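Local structure of gamma-glutamyltranspeptidase (Ggt) (Helicobacter pylori 26695, 5BPK) at residues Ala106-Thr111 with Lys253-Ser258. The protein probably cleaves the gamma-glutamyl bond of glutathione and related compounds, as an Ntn-hydrolase that passes the gamma-glutamyl group to water or to an acceptor amino acid or peptide. Residues are numbered along the deposited sequence; the frame is centred on the assembly and turned at random.
Sequences APLKAT and KEDLAS
Leu-108 lays its side chain past the carboxylate of Asp-255, the two running in opposite directions. Its CB lies 3.5 Å from Asp-255 OD1, and CG comes to 3.3 Å from the same oxygen. Beyond CG, the CD1 branch stays beside OD1 and ends against Glu-254, 3.7 Å from its CD; the leucine and the extended glutamate chain cross at about a right angle. With CG beside its own backbone N (chi1 -77°), Leu-108 flanks the polar link of the contact: Leu-108 N donates to Asp-255 OD1 (2.7 Å, N-H...O 156°), which accepts through its syn lone pair. That amide belongs to the second residue of a type I beta turn, Pro-107 to Ala-110, which is closed by Ala-110 N to Pro-107 O (2.9 Å). The turn lies in the long loop between strand 97-102 and helix 139-150, and here it docks on the first turn of the short helix 253-257. Asp-255 OD2 accepts the backbone N-H of Thr-252, just ahead of that helix, which corresponds to the side-chain-to-N-cap half of a capping box, so one aspartate serves both the helix start and the turn. Pro-107 CB rests 3.7 Å from Asp-255 OD2. Lys-109, its chain bent at chi2 and chi3, brings NZ round to a long salt bridge with Asp-255 OD2 (3.8 Å), and Glu-254 OE1, 4.4 Å from that NZ, probably adds to the attraction. Pro-107 also packs on Ile-250 and Ile-251, while Leu-108 touches Asn-67 of the other chain in the assembly.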
loop_
_atom_site.group_PDB
_atom_site.type_symbol
_atom_site.label_atom_id
_atom_site.label_comp_id
_atom_site.label_asym_id
_atom_site.label_seq_id
_atom_site.Cartn_x
_atom_site.Cartn_y
_atom_site.Cartn_z
ATOM N N ALA A 106 -9.536 -11.828 -8.535
ATOM C CA ALA A 106 -9.685 -13.262 -8.341
ATOM C C ALA A 106 -9.816 -13.902 -9.717
ATOM O O ALA A 106 -10.526 -13.377 -10.563
ATOM C CB ALA A 106 -10.898 -13.573 -7.469
ATOM N N PRO A 107 -9.141 -15.050 -9.945
ATOM C CA PRO A 107 -9.226 -15.647 -11.269
ATOM C C PRO A 107 -10.634 -16.129 -11.606
ATOM O O PRO A 107 -11.483 -16.284 -10.714
ATOM C CB PRO A 107 -8.244 -16.823 -11.181
ATOM C CG PRO A 107 -7.275 -16.417 -10.140
ATOM C CD PRO A 107 -8.108 -15.703 -9.124
ATOM N N LEU A 108 -10.857 -16.393 -12.891
ATOM C CA LEU A 108 -12.172 -16.807 -13.386
ATOM C C LEU A 108 -12.667 -18.081 -12.716
ATOM O O LEU A 108 -13.877 -18.270 -12.546
ATOM C CB LEU A 108 -12.126 -17.003 -14.909
ATOM C CG LEU A 108 -12.146 -15.716 -15.730
ATOM C CD1 LEU A 108 -11.521 -15.910 -17.120
ATOM C CD2 LEU A 108 -13.572 -15.200 -15.825
ATOM N N LYS A 109 -11.737 -18.957 -12.336
ATOM C CA LYS A 109 -12.096 -20.217 -11.682
ATOM C C LYS A 109 -12.173 -20.116 -10.156
ATOM O O LYS A 109 -12.426 -21.102 -9.485
ATOM C CB LYS A 109 -11.154 -21.346 -12.137
ATOM C CG LYS A 109 -11.428 -21.794 -13.587
ATOM C CD LYS A 109 -10.343 -21.389 -14.586
ATOM C CE LYS A 109 -10.882 -20.508 -15.723
ATOM N NZ LYS A 109 -9.804 -19.745 -16.434
ATOM N N ALA A 110 -11.996 -18.912 -9.606
ATOM C CA ALA A 110 -12.100 -18.701 -8.169
ATOM C C ALA A 110 -13.510 -18.966 -7.649
ATOM O O ALA A 110 -14.498 -18.710 -8.336
ATOM C CB ALA A 110 -11.687 -17.279 -7.821
ATOM N N THR A 111 -13.584 -19.471 -6.423
ATOM C CA THR A 111 -14.853 -19.717 -5.751
ATOM C C THR A 111 -14.782 -19.320 -4.279
ATOM O O THR A 111 -13.710 -19.283 -3.666
ATOM C CB THR A 111 -15.278 -21.200 -5.865
ATOM O OG1 THR A 111 -14.311 -22.035 -5.223
ATOM C CG2 THR A 111 -15.433 -21.622 -7.322
ATOM N N LYS A 253 -4.385 -18.015 -19.513
ATOM C CA LYS A 253 -4.274 -16.988 -20.544
ATOM C C LYS A 253 -5.555 -16.147 -20.663
ATOM O O LYS A 253 -5.487 -14.967 -20.997
ATOM C CB LYS A 253 -3.913 -17.614 -21.898
ATOM C CG LYS A 253 -2.463 -18.048 -21.986
ATOM C CD LYS A 253 -2.121 -18.599 -23.363
ATOM C CE LYS A 253 -2.651 -20.009 -23.550
ATOM N NZ LYS A 253 -2.141 -20.628 -24.813
ATOM N N GLU A 254 -6.710 -16.754 -20.395
ATOM C CA GLU A 254 -7.980 -16.034 -20.447
ATOM C C GLU A 254 -8.061 -14.983 -19.335
ATOM O O GLU A 254 -8.518 -13.856 -19.568
ATOM C CB GLU A 254 -9.178 -16.981 -20.356
ATOM C CG GLU A 254 -10.512 -16.285 -20.672
ATOM C CD GLU A 254 -11.728 -17.196 -20.564
ATOM O OE1 GLU A 254 -11.570 -18.395 -20.235
ATOM O OE2 GLU A 254 -12.849 -16.697 -20.804
ATOM N N ASP A 255 -7.599 -15.341 -18.141
ATOM C CA ASP A 255 -7.529 -14.380 -17.034
ATOM C C ASP A 255 -6.659 -13.189 -17.416
ATOM O O ASP A 255 -7.028 -12.036 -17.207
ATOM C CB ASP A 255 -6.945 -15.024 -15.778
ATOM C CG ASP A 255 -7.923 -15.920 -15.055
ATOM O OD1 ASP A 255 -9.014 -15.449 -14.696
ATOM O OD2 ASP A 255 -7.585 -17.091 -14.806
ATOM N N LEU A 256 -5.498 -13.479 -17.987
ATOM C CA LEU A 256 -4.517 -12.443 -18.282
ATOM C C LEU A 256 -5.037 -11.520 -19.383
ATOM O O LEU A 256 -4.943 -10.299 -19.260
ATOM C CB LEU A 256 -3.164 -13.059 -18.655
ATOM C CG LEU A 256 -2.461 -13.816 -17.519
ATOM C CD1 LEU A 256 -1.405 -14.769 -18.071
ATOM C CD2 LEU A 256 -1.862 -12.902 -16.455
ATOM N N ALA A 257 -5.620 -12.103 -20.437
ATOM C CA ALA A 257 -6.156 -11.319 -21.554
ATOM C C ALA A 257 -7.362 -10.457 -21.160
ATOM O O ALA A 257 -7.662 -9.464 -21.835
ATOM C CB ALA A 257 -6.516 -12.238 -22.731
ATOM N N SER A 258 -8.041 -10.840 -20.075
ATOM C CA SER A 258 -9.200 -10.097 -19.567
ATOM C C SER A 258 -8.897 -9.150 -18.388
ATOM O O SER A 258 -9.819 -8.489 -17.872
ATOM C CB SER A 258 -10.339 -11.055 -19.194
ATOM O OG SER A 258 -10.002 -11.943 -18.142
#